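Local coordinates for protein putative oxidoreductase molybdopterin-binding subunit (Sulfolobus tokodaii, PDB 4ZOH) that binds a pterin cytosine dinucleotide cofactor and probably serves as the molybdopterin-binding subunit of an oxidoreductase related to aldehyde oxidase and xanthine dehydrogenase, at residues Val48-Ile60 / Thr70-Ile84. Numbering follows the deposited sequence.
Sequences VKKEEGIFTGEDI and TKETTYVGQPIAIVI
Within the a/b hammerhead domain of the xanthine dehydrogenase family, strand 54-56, at one edge of a seven-stranded mixed sheet within this chain, joins strand 79-84 antiparallel (151° between directions, closest axis approach 4.5 Å). Three backbone bonds establish the pairing: Phe55 N to Ile82 O (2.7 Å) and Ile82 N to Phe55 O (2.9 Å) close the hydrogen-bonded pair, and Gly53 O takes Ile84 N-H in its carbonyl plane. Beyond this pair Gly57 N and Ile80 O are 4.1 Å apart, and water 1 bridges them.

On one face, Ile54 CG1 and Val83 CG1 lie side by side at 4.0 Å, and Val48 CG1 meets Ala81 CB. On the other, Phe55 chi1 (-59°) puts CG beside the backbone N and sets the ring's CD2-CE2 side obliquely against Ile84, CE2 3.8 Å from Ile84 CG1; Ile82 and Ile60 reach toward each other tip to tip, Ile82 CD1 3.8 Å from Ile60 CG1. Thr70 CG2 packs tightly against Gly57 C at 3.2 Å, while its OG1 hydrogen-bonds to Lys64 O.

Strand 32-38 pairs along the other edge of strand 79-84, with a classic beta bulge where Ile80 and Ala81 face Val37; helix 223-235 packs on the Phe55 and Ile82 face.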
ATOM      1  N   VAL A  48      29.854  16.720 -10.610  1.00 36.40           N
ATOM      2  CA  VAL A  48      29.507  15.693  -9.676  1.00 36.40           C
ATOM      3  C   VAL A  48      29.866  14.385 -10.319  1.00 38.80           C
ATOM      4  O   VAL A  48      29.446  14.127 -11.435  1.00 39.71           O
ATOM      5  CB  VAL A  48      27.987  15.645  -9.362  1.00 34.50           C
ATOM      6  CG1 VAL A  48      27.798  14.803  -8.142  1.00 31.74           C
ATOM      7  CG2 VAL A  48      27.390  17.018  -9.151  1.00 31.31           C
ATOM      8  N   LYS A  49      30.635  13.568  -9.611  1.00 41.62           N
ATOM      9  CA  LYS A  49      30.980  12.254 -10.105  1.00 49.63           C
ATOM     10  C   LYS A  49      29.765  11.299  -9.972  1.00 57.06           C
ATOM     11  O   LYS A  49      29.340  10.960  -8.823  1.00 43.56           O
ATOM     12  CB  LYS A  49      32.151  11.691  -9.319  1.00 48.27           C
ATOM     13  CG  LYS A  49      32.720  10.499 -10.043  1.00 50.51           C
ATOM     14  CD  LYS A  49      33.966   9.993  -9.361  1.00 51.51           C
ATOM     15  CE  LYS A  49      34.563   8.869 -10.182  1.00 49.25           C
ATOM     16  NZ  LYS A  49      35.014   7.827  -9.241  1.00 52.10           N
ATOM     17  N   LYS A  50      29.208  10.911 -11.133  1.00 54.74           N
ATOM     18  CA  LYS A  50      28.156   9.874 -11.232  1.00 52.98           C
ATOM     19  C   LYS A  50      28.821   8.560 -10.840  1.00 53.07           C
ATOM     20  O   LYS A  50      29.952   8.287 -11.264  1.00 51.55           O
ATOM     21  CB  LYS A  50      27.511   9.865 -12.625  1.00 45.96           C
ATOM     22  CG  LYS A  50      26.443   8.814 -12.910  1.00 48.47           C
ATOM     23  CD  LYS A  50      25.707   9.222 -14.187  1.00 47.93           C
ATOM     24  CE  LYS A  50      24.872   8.106 -14.811  1.00 44.68           C
ATOM     25  NZ  LYS A  50      23.642   7.806 -14.037  1.00 39.52           N
ATOM     26  N   GLU A  51      28.149   7.824  -9.947  1.00 50.97           N
ATOM     27  CA  GLU A  51      28.674   6.598  -9.269  1.00 44.53           C
ATOM     28  C   GLU A  51      27.510   5.691  -8.890  1.00 43.29           C
ATOM     29  O   GLU A  51      26.358   6.073  -9.059  1.00 47.03           O
ATOM     30  CB  GLU A  51      29.515   6.932  -8.054  1.00 39.48           C
ATOM     31  CG  GLU A  51      30.792   7.663  -8.415  1.00 56.03           C
ATOM     32  CD  GLU A  51      31.853   7.544  -7.343  1.00 65.51           C
ATOM     33  OE1 GLU A  51      32.279   8.581  -6.788  1.00 79.92           O
ATOM     34  OE2 GLU A  51      32.263   6.404  -7.045  1.00 66.62           O
ATOM     35  N   GLU A  52      27.798   4.471  -8.446  1.00 41.70           N
ATOM     36  CA  GLU A  52      26.753   3.520  -8.142  1.00 40.67           C
ATOM     37  C   GLU A  52      25.845   4.078  -7.001  1.00 37.43           C
ATOM     38  O   GLU A  52      26.326   4.336  -5.898  1.00 34.41           O
ATOM     39  CB  GLU A  52      27.384   2.207  -7.721  1.00 47.07           C
ATOM     40  CG  GLU A  52      26.376   1.091  -7.515  1.00 57.34           C
ATOM     41  CD  GLU A  52      27.078  -0.246  -7.451  1.00 66.44           C
ATOM     42  OE1 GLU A  52      27.303  -0.758  -6.321  1.00 56.42           O
ATOM     43  OE2 GLU A  52      27.462  -0.739  -8.535  1.00 66.02           O
ATOM     44  N   GLY A  53      24.560   4.290  -7.302  1.00 34.55           N
ATOM     45  CA  GLY A  53      23.587   4.798  -6.325  1.00 31.02           C
ATOM     46  C   GLY A  53      23.584   6.317  -6.320  1.00 32.93           C
ATOM     47  O   GLY A  53      22.843   6.909  -5.537  1.00 26.52           O
ATOM     48  N   ILE A  54      24.374   6.939  -7.227  1.00 28.36           N
ATOM     49  CA  ILE A  54      24.555   8.402  -7.300  1.00 26.98           C
ATOM     50  C   ILE A  54      24.204   8.880  -8.669  1.00 26.55           C
ATOM     51  O   ILE A  54      24.812   8.472  -9.659  1.00 32.15           O
ATOM     52  CB  ILE A  54      25.961   8.846  -6.825  1.00 29.17           C
ATOM     53  CG1 ILE A  54      26.151   8.447  -5.349  1.00 27.02           C
ATOM     54  CG2 ILE A  54      26.111  10.348  -6.950  1.00 33.11           C
ATOM     55  CD1 ILE A  54      27.597   8.381  -4.912  1.00 35.70           C
ATOM     56  N   PHE A  55      23.143   9.679  -8.737  1.00 26.16           N
ATOM     57  CA  PHE A  55      22.610  10.278  -9.966  1.00 22.39           C
ATOM     58  C   PHE A  55      22.856  11.786  -9.965  1.00 24.84           C
ATOM     59  O   PHE A  55      23.065  12.397  -8.894  1.00 22.29           O
ATOM     60  CB  PHE A  55      21.086   9.925 -10.170  1.00 23.59           C
ATOM     61  CG  PHE A  55      20.842   8.431 -10.236  1.00 26.46           C
ATOM     62  CD1 PHE A  55      20.706   7.790 -11.482  1.00 29.56           C
ATOM     63  CD2 PHE A  55      20.875   7.653  -9.065  1.00 25.93           C
ATOM     64  CE1 PHE A  55      20.542   6.406 -11.544  1.00 29.82           C
ATOM     65  CE2 PHE A  55      20.720   6.280  -9.110  1.00 27.24           C
ATOM     66  CZ  PHE A  55      20.578   5.654 -10.343  1.00 28.08           C
ATOM     67  N   THR A  56      22.835  12.404 -11.146  1.00 23.85           N
ATOM     68  CA  THR A  56      23.157  13.829 -11.166  1.00 27.14           C
ATOM     69  C   THR A  56      22.093  14.502 -11.975  1.00 25.01           C
ATOM     70  O   THR A  56      21.215  13.831 -12.525  1.00 25.73           O
ATOM     71  CB  THR A  56      24.546  14.109 -11.837  1.00 25.57           C
ATOM     72  OG1 THR A  56      24.405  13.835 -13.213  1.00 23.55           O
ATOM     73  CG2 THR A  56      25.627  13.230 -11.249  1.00 30.03           C
ATOM     74  N   GLY A  57      22.215  15.813 -12.128  1.00 25.54           N
ATOM     75  CA  GLY A  57      21.243  16.530 -12.902  1.00 25.83           C
ATOM     76  C   GLY A  57      21.171  16.061 -14.323  1.00 26.25           C
ATOM     77  O   GLY A  57      20.144  16.264 -14.977  1.00 28.01           O
ATOM     78  N   GLU A  58      22.266  15.500 -14.836  1.00 25.73           N
ATOM     79  CA  GLU A  58      22.293  15.020 -16.258  1.00 29.77           C
ATOM     80  C   GLU A  58      21.337  13.880 -16.472  1.00 26.70           C
ATOM     81  O   GLU A  58      20.819  13.724 -17.549  1.00 26.62           O
ATOM     82  CB  GLU A  58      23.723  14.565 -16.703  1.00 30.88           C
ATOM     83  CG  GLU A  58      24.781  15.688 -16.626  1.00 33.29           C
ATOM     84  CD  GLU A  58      24.590  16.855 -17.627  1.00 37.18           C
ATOM     85  OE1 GLU A  58      23.673  16.858 -18.509  1.00 35.46           O
ATOM     86  OE2 GLU A  58      25.403  17.822 -17.535  1.00 42.25           O
ATOM     87  N   ASP A  59      21.103  13.104 -15.420  1.00 25.84           N
ATOM     88  CA  ASP A  59      20.108  12.041 -15.452  1.00 29.44           C
ATOM     89  C   ASP A  59      18.682  12.543 -15.467  1.00 27.78           C
ATOM     90  O   ASP A  59      17.780  11.791 -15.801  1.00 30.10           O
ATOM     91  CB  ASP A  59      20.300  11.105 -14.268  1.00 28.09           C
ATOM     92  CG  ASP A  59      21.635  10.413 -14.293  1.00 28.95           C
ATOM     93  OD1 ASP A  59      21.997   9.866 -15.338  1.00 34.43           O
ATOM     94  OD2 ASP A  59      22.326  10.357 -13.270  1.00 33.12           O
ATOM     95  N   ILE A  60      18.478  13.807 -15.100  1.00 28.42           N
ATOM     96  CA  ILE A  60      17.156  14.368 -14.966  1.00 26.28           C
ATOM     97  C   ILE A  60      16.767  15.384 -16.048  1.00 27.14           C
ATOM     98  O   ILE A  60      15.661  15.346 -16.620  1.00 26.69           O
ATOM     99  CB  ILE A  60      16.977  14.990 -13.547  1.00 26.56           C
ATOM    100  CG1 ILE A  60      17.433  13.994 -12.432  1.00 27.63           C
ATOM    101  CG2 ILE A  60      15.519  15.407 -13.328  1.00 23.95           C
ATOM    102  CD1 ILE A  60      16.633  12.696 -12.368  1.00 23.58           C
ATOM    103  N   THR A  70      22.841  21.058 -13.187  1.00 32.22           N
ATOM    104  CA  THR A  70      23.843  20.171 -13.901  1.00 32.36           C
ATOM    105  C   THR A  70      25.242  20.769 -13.998  1.00 30.83           C
ATOM    106  O   THR A  70      26.178  20.162 -13.517  1.00 32.94           O
ATOM    107  CB  THR A  70      23.382  19.821 -15.312  1.00 34.48           C
ATOM    108  OG1 THR A  70      23.065  21.033 -15.981  1.00 36.80           O
ATOM    109  CG2 THR A  70      22.141  18.976 -15.287  1.00 31.52           C
ATOM    110  N   LYS A  71      25.373  21.980 -14.564  1.00 38.75           N
ATOM    111  CA  LYS A  71      26.668  22.762 -14.593  1.00 38.45           C
ATOM    112  C   LYS A  71      26.782  23.892 -13.589  1.00 39.17           C
ATOM    113  O   LYS A  71      27.912  24.270 -13.176  1.00 38.16           O
ATOM    114  CB  LYS A  71      26.888  23.456 -15.929  1.00 42.80           C
ATOM    115  CG  LYS A  71      26.066  22.982 -17.088  1.00 50.66           C
ATOM    116  CD  LYS A  71      26.822  21.944 -17.872  1.00 59.01           C
ATOM    117  CE  LYS A  71      26.272  21.923 -19.291  1.00 65.68           C
ATOM    118  NZ  LYS A  71      26.570  20.575 -19.834  1.00 76.53           N
ATOM    119  N   GLU A  72      25.629  24.471 -13.217  1.00 35.44           N
ATOM    120  CA  GLU A  72      25.655  25.690 -12.431  1.00 31.16           C
ATOM    121  C   GLU A  72      24.517  25.729 -11.389  1.00 29.85           C
ATOM    122  O   GLU A  72      23.319  25.728 -11.757  1.00 24.09           O
ATOM    123  CB  GLU A  72      25.587  26.902 -13.367  1.00 31.63           C
ATOM    124  CG  GLU A  72      25.963  28.262 -12.719  1.00 35.03           C
ATOM    125  CD  GLU A  72      25.780  29.420 -13.717  1.00 37.29           C
ATOM    126  OE1 GLU A  72      25.912  29.179 -14.946  1.00 40.25           O
ATOM    127  OE2 GLU A  72      25.459  30.566 -13.295  1.00 36.19           O
ATOM    128  N   THR A  73      24.924  25.775 -10.120  1.00 30.51           N
ATOM    129  CA  THR A  73      24.002  25.920  -9.016  1.00 32.23           C
ATOM    130  C   THR A  73      23.851  27.388  -8.588  1.00 33.01           C
ATOM    131  O   THR A  73      24.872  28.073  -8.423  1.00 36.49           O
ATOM    132  CB  THR A  73      24.392  25.048  -7.815  1.00 29.26           C
ATOM    133  OG1 THR A  73      23.400  25.234  -6.785  1.00 29.47           O
ATOM    134  CG2 THR A  73      25.755  25.384  -7.279  1.00 24.27           C
ATOM    135  N   THR A  74      22.592  27.811  -8.361  1.00 29.35           N
ATOM    136  CA  THR A  74      22.196  29.162  -8.049  1.00 25.72           C
ATOM    137  C   THR A  74      21.656  29.518  -6.640  1.00 31.23           C
ATOM    138  O   THR A  74      21.184  30.662  -6.464  1.00 27.33           O
ATOM    139  CB  THR A  74      21.205  29.670  -9.062  1.00 26.72           C
ATOM    140  OG1 THR A  74      20.151  28.711  -9.208  1.00 27.35           O
ATOM    141  CG2 THR A  74      21.890  29.884 -10.446  1.00 25.98           C
ATOM    142  N   TYR A  75      21.743  28.599  -5.656  1.00 27.74           N
ATOM    143  CA  TYR A  75      21.353  28.885  -4.250  1.00 26.65           C
ATOM    144  C   TYR A  75      21.792  27.772  -3.364  1.00 25.53           C
ATOM    145  O   TYR A  75      21.733  26.599  -3.777  1.00 28.29           O
ATOM    146  CB  TYR A  75      19.811  29.143  -4.102  1.00 25.45           C
ATOM    147  CG  TYR A  75      18.858  28.060  -4.555  1.00 25.32           C
ATOM    148  CD1 TYR A  75      18.271  27.179  -3.623  1.00 25.80           C
ATOM    149  CD2 TYR A  75      18.553  27.869  -5.911  1.00 26.79           C
ATOM    150  CE1 TYR A  75      17.387  26.190  -4.021  1.00 23.78           C
ATOM    151  CE2 TYR A  75      17.675  26.875  -6.317  1.00 24.47           C
ATOM    152  CZ  TYR A  75      17.075  26.033  -5.341  1.00 26.56           C
ATOM    153  OH  TYR A  75      16.167  25.044  -5.722  1.00 25.58           O
ATOM    154  N   VAL A  76      22.281  28.107  -2.177  1.00 24.27           N
ATOM    155  CA  VAL A  76      22.429  27.133  -1.095  1.00 24.98           C
ATOM    156  C   VAL A  76      21.068  26.410  -0.915  1.00 27.87           C
ATOM    157  O   VAL A  76      19.981  27.064  -0.933  1.00 26.87           O
ATOM    158  CB  VAL A  76      22.855  27.805   0.174  1.00 24.75           C
ATOM    159  CG1 VAL A  76      23.161  26.804   1.311  1.00 22.79           C
ATOM    160  CG2 VAL A  76      24.078  28.658  -0.138  1.00 27.48           C
ATOM    161  N   GLY A  77      21.138  25.074  -0.897  1.00 26.47           N
ATOM    162  CA  GLY A  77      19.955  24.217  -0.777  1.00 24.30           C
ATOM    163  C   GLY A  77      19.481  23.650  -2.109  1.00 27.29           C
ATOM    164  O   GLY A  77      18.555  22.800  -2.116  1.00 23.50           O
ATOM    165  N   GLN A  78      20.051  24.128  -3.234  1.00 21.83           N
ATOM    166  CA  GLN A  78      19.634  23.576  -4.522  1.00 21.49           C
ATOM    167  C   GLN A  78      20.084  22.119  -4.648  1.00 21.46           C
ATOM    168  O   GLN A  78      21.213  21.790  -4.297  1.00 23.02           O
ATOM    169  CB  GLN A  78      20.100  24.373  -5.717  1.00 23.29           C
ATOM    170  CG  GLN A  78      19.340  24.012  -7.027  1.00 22.87           C
ATOM    171  CD  GLN A  78      19.906  24.815  -8.181  1.00 25.45           C
ATOM    172  OE1 GLN A  78      20.995  25.331  -8.040  1.00 29.09           O
ATOM    173  NE2 GLN A  78      19.156  24.991  -9.273  1.00 21.67           N
ATOM    174  N   PRO A  79      19.172  21.240  -5.089  1.00 22.56           N
ATOM    175  CA  PRO A  79      19.629  19.878  -5.427  1.00 22.79           C
ATOM    176  C   PRO A  79      20.660  19.840  -6.607  1.00 23.59           C
ATOM    177  O   PRO A  79      20.437  20.431  -7.720  1.00 22.96           O
ATOM    178  CB  PRO A  79      18.320  19.147  -5.823  1.00 22.46           C
ATOM    179  CG  PRO A  79      17.202  20.003  -5.359  1.00 25.57           C
ATOM    180  CD  PRO A  79      17.720  21.434  -5.354  1.00 20.57           C
ATOM    181  N   ILE A  80      21.760  19.169  -6.324  1.00 23.56           N
ATOM    182  CA  ILE A  80      22.847  19.013  -7.299  1.00 28.44           C
ATOM    183  C   ILE A  80      23.167  17.545  -7.620  1.00 28.45           C
ATOM    184  O   ILE A  80      23.857  17.251  -8.612  1.00 29.60           O
ATOM    185  CB  ILE A  80      24.115  19.834  -6.873  1.00 26.13           C
ATOM    186  CG1 ILE A  80      24.623  19.401  -5.508  1.00 27.84           C
ATOM    187  CG2 ILE A  80      23.745  21.306  -6.929  1.00 27.60           C
ATOM    188  CD1 ILE A  80      25.990  19.979  -5.123  1.00 30.61           C
ATOM    189  N   ALA A  81      22.624  16.634  -6.813  1.00 26.80           N
ATOM    190  CA  ALA A  81      22.824  15.194  -6.990  1.00 29.04           C
ATOM    191  C   ALA A  81      21.711  14.442  -6.251  1.00 31.07           C
ATOM    192  O   ALA A  81      21.099  15.006  -5.302  1.00 30.83           O
ATOM    193  CB  ALA A  81      24.185  14.784  -6.409  1.00 24.03           C
ATOM    194  N   ILE A  82      21.480  13.184  -6.642  1.00 29.03           N
ATOM    195  CA  ILE A  82      20.423  12.333  -6.034  1.00 28.28           C
ATOM    196  C   ILE A  82      21.061  11.004  -5.641  1.00 29.01           C
ATOM    197  O   ILE A  82      21.712  10.379  -6.496  1.00 27.09           O
ATOM    198  CB  ILE A  82      19.251  12.025  -6.974  1.00 28.22           C
ATOM    199  CG1 ILE A  82      18.744  13.246  -7.718  1.00 30.40           C
ATOM    200  CG2 ILE A  82      18.135  11.357  -6.180  1.00 29.88           C
ATOM    201  CD1 ILE A  82      19.214  13.368  -9.143  1.00 29.77           C
ATOM    202  N   VAL A  83      20.936  10.592  -4.369  1.00 25.03           N
ATOM    203  CA  VAL A  83      21.410   9.315  -4.001  1.00 22.53           C
ATOM    204  C   VAL A  83      20.210   8.396  -3.764  1.00 28.49           C
ATOM    205  O   VAL A  83      19.108   8.881  -3.338  1.00 22.03           O
ATOM    206  CB  VAL A  83      22.354   9.312  -2.815  1.00 21.99           C
ATOM    207  CG1 VAL A  83      23.514  10.344  -3.017  1.00 25.92           C
ATOM    208  CG2 VAL A  83      21.664   9.520  -1.472  1.00 21.32           C
ATOM    209  N   ILE A  84      20.433   7.084  -4.016  1.00 28.35           N
ATOM    210  CA  ILE A  84      19.424   6.014  -3.776  1.00 26.19           C
ATOM    211  C   ILE A  84      19.986   4.899  -2.889  1.00 27.48           C
ATOM    212  O   ILE A  84      21.118   4.424  -3.094  1.00 27.39           O
ATOM    213  CB  ILE A  84      18.846   5.470  -5.087  1.00 28.99           C
ATOM    214  CG1 ILE A  84      18.561   6.657  -6.028  1.00 26.90           C
ATOM    215  CG2 ILE A  84      17.621   4.551  -4.805  1.00 26.94           C
ATOM    216  CD1 ILE A  84      17.436   6.542  -7.020  1.00 25.00           C
TER
HETATM  217  O   HOH W   1      24.075  17.534 -11.046  1.00 31.90           O
HETATM  218  O   HOH W   2      23.648  19.555 -18.571  1.00 49.60           O